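Local coordinates for coenzyme A transferase (Yersinia pestis, PDB 3QLI), which probably transfers coenzyme A from an acyl-CoA to a carboxylate such as acetate, and is a potential virulence factor, at residues 277-282 / 289-294. Residues are numbered along the deposited sequence; the frame is centred on the assembly and turned at random.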
loop_
_atom_site.group_PDB
_atom_site.type_symbol
_atom_site.label_atom_id
_atom_site.label_comp_id
_atom_site.label_asym_id
_atom_site.label_seq_id
_atom_site.Cartn_x
_atom_site.Cartn_y
_atom_site.Cartn_z
ATOM N N GLY A 277 -31.040 -8.740 12.565
ATOM C CA GLY A 277 -31.510 -7.386 12.295
ATOM C C GLY A 277 -30.563 -6.314 12.815
ATOM O O GLY A 277 -30.872 -5.114 12.785
ATOM N N VAL A 278 -29.404 -6.754 13.298
ATOM C CA VAL A 278 -28.360 -5.859 13.781
ATOM C C VAL A 278 -27.746 -5.073 12.630
ATOM O O VAL A 278 -27.507 -3.864 12.729
ATOM C CB VAL A 278 -27.244 -6.659 14.491
ATOM C CG1 VAL A 278 -26.026 -5.770 14.776
ATOM C CG2 VAL A 278 -27.779 -7.303 15.778
ATOM N N VAL A 279 -27.470 -5.777 11.541
ATOM C CA VAL A 279 -26.943 -5.155 10.332
ATOM C C VAL A 279 -28.123 -4.681 9.490
ATOM O O VAL A 279 -28.951 -5.491 9.068
ATOM C CB VAL A 279 -26.095 -6.166 9.522
ATOM C CG1 VAL A 279 -25.875 -5.681 8.063
ATOM C CG2 VAL A 279 -24.773 -6.446 10.220
ATOM N N THR A 280 -28.204 -3.376 9.254
ATOM C CA THR A 280 -29.253 -2.823 8.408
ATOM C C THR A 280 -28.682 -2.119 7.170
ATOM O O THR A 280 -29.396 -1.906 6.193
ATOM C CB THR A 280 -30.100 -1.794 9.162
ATOM O OG1 THR A 280 -29.319 -0.613 9.362
ATOM C CG2 THR A 280 -30.537 -2.337 10.508
ATOM N N ASN A 281 -27.410 -1.733 7.230
ATOM C CA ASN A 281 -26.764 -1.032 6.120
ATOM C C ASN A 281 -27.361 0.336 5.782
ATOM O O ASN A 281 -27.069 0.913 4.729
ATOM C CB ASN A 281 -26.743 -1.912 4.864
ATOM C CG ASN A 281 -25.820 -3.103 5.009
ATOM O OD1 ASN A 281 -24.597 -2.950 5.058
ATOM N ND2 ASN A 281 -26.397 -4.297 5.078
ATOM N N GLN A 282 -28.186 0.862 6.680
ATOM C CA GLN A 282 -28.833 2.144 6.453
ATOM C C GLN A 282 -27.910 3.348 6.656
ATOM O O GLN A 282 -28.245 4.445 6.224
ATOM C CB GLN A 282 -30.083 2.282 7.333
ATOM C CG GLN A 282 -31.214 1.373 6.869
ATOM C CD GLN A 282 -31.495 1.551 5.386
ATOM O OE1 GLN A 282 -31.570 2.678 4.891
ATOM N NE2 GLN A 282 -31.622 0.444 4.663
ATOM N N GLY A 289 -28.329 -0.200 2.277
ATOM C CA GLY A 289 -29.359 -1.214 2.400
ATOM C C GLY A 289 -28.904 -2.636 2.093
ATOM O O GLY A 289 -29.667 -3.580 2.273
ATOM N N ARG A 290 -27.671 -2.810 1.629
ATOM C CA ARG A 290 -27.227 -4.158 1.257
ATOM C C ARG A 290 -25.844 -4.490 1.810
ATOM O O ARG A 290 -24.971 -3.627 1.874
ATOM C CB ARG A 290 -27.309 -4.383 -0.261
ATOM C CG ARG A 290 -26.349 -3.556 -1.071
ATOM C CD ARG A 290 -26.723 -3.508 -2.551
ATOM N NE ARG A 290 -25.832 -2.597 -3.279
ATOM C CZ ARG A 290 -26.039 -2.173 -4.521
ATOM N NH1 ARG A 290 -27.110 -2.578 -5.203
ATOM N NH2 ARG A 290 -25.175 -1.341 -5.077
ATOM N N SER A 291 -25.670 -5.737 2.245
ATOM C CA SER A 291 -24.388 -6.198 2.759
ATOM C C SER A 291 -23.521 -6.616 1.576
ATOM O O SER A 291 -23.915 -7.475 0.782
ATOM C CB SER A 291 -24.576 -7.385 3.711
ATOM O OG SER A 291 -25.271 -7.010 4.888
ATOM N N VAL A 292 -22.353 -5.994 1.453
ATOM C CA VAL A 292 -21.456 -6.238 0.313
ATOM C C VAL A 292 -20.292 -7.131 0.720
ATOM O O VAL A 292 -19.715 -6.950 1.808
ATOM C CB VAL A 292 -20.925 -4.896 -0.257
ATOM C CG1 VAL A 292 -19.774 -5.122 -1.222
ATOM C CG2 VAL A 292 -22.063 -4.130 -0.942
ATOM N N PHE A 293 -19.963 -8.103 -0.144
ATOM C CA PHE A 293 -18.841 -9.017 0.076
ATOM C C PHE A 293 -18.301 -9.463 -1.285
ATOM O O PHE A 293 -18.975 -9.296 -2.301
ATOM C CB PHE A 293 -19.274 -10.247 0.890
ATOM C CG PHE A 293 -20.163 -11.209 0.121
ATOM C CD1 PHE A 293 -19.650 -12.394 -0.390
ATOM C CD2 PHE A 293 -21.508 -10.905 -0.107
ATOM C CE1 PHE A 293 -20.454 -13.279 -1.104
ATOM C CE2 PHE A 293 -22.329 -11.782 -0.821
ATOM C CZ PHE A 293 -21.803 -12.971 -1.321
ATOM N N THR A 294 -17.091 -10.017 -1.317
ATOM C CA THR A 294 -16.541 -10.480 -2.593
ATOM C C THR A 294 -16.443 -12.009 -2.718
ATOM O O THR A 294 -16.528 -12.539 -3.821
ATOM C CB THR A 294 -15.202 -9.788 -2.958
ATOM O OG1 THR A 294 -15.062 -9.760 -4.382
ATOM C CG2 THR A 294 -13.994 -10.491 -2.330
#
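Asn281 and Ser291 carry the side-chain hydrogen bond of this contact: Asn281 ND2 donates to Ser291 OG at 2.9 Å, with the hydroxyl oxygen close to the amide plane. With CG anti to its own carbonyl carbon (chi1 -69°), Asn281 reaches across the backbone of Arg290. Its OD1 accepts from the backbone N of Ile261, which, with the ND2 bond, fixes the rotation of the buried amide. One backbone bond joins the segments, from Gly289 N to Asn281 O (3.0 Å). Asn281 CA and Gly289 CA lie 4.5 Å apart; at Gly289's positive phi of 89° a side chain would be jammed against the preceding carbonyl O. Van der Waals contact is slight: Val279 CG1 touches Ser291 OG at 3.5 Å, and the bent Gln282 chain lays NE2 beside Gly289 CA at 3.6 Å, while its OE1 accepts from Arg288 NE. Within 277-282, Gln282 N donates to Thr280 OG1 in an ST turn, and Asp258 OD1 hydrogen-bonds to the same hydroxyl. The contact closes the loop following helix 268-276, which ends in a Schellman motif at Gly277; Val279 and Ser291 both rest on Ile274 of that helix, and from Ser291 the chain runs on as the short, weakly bonded strand 291-293, parallel to strand 312-314.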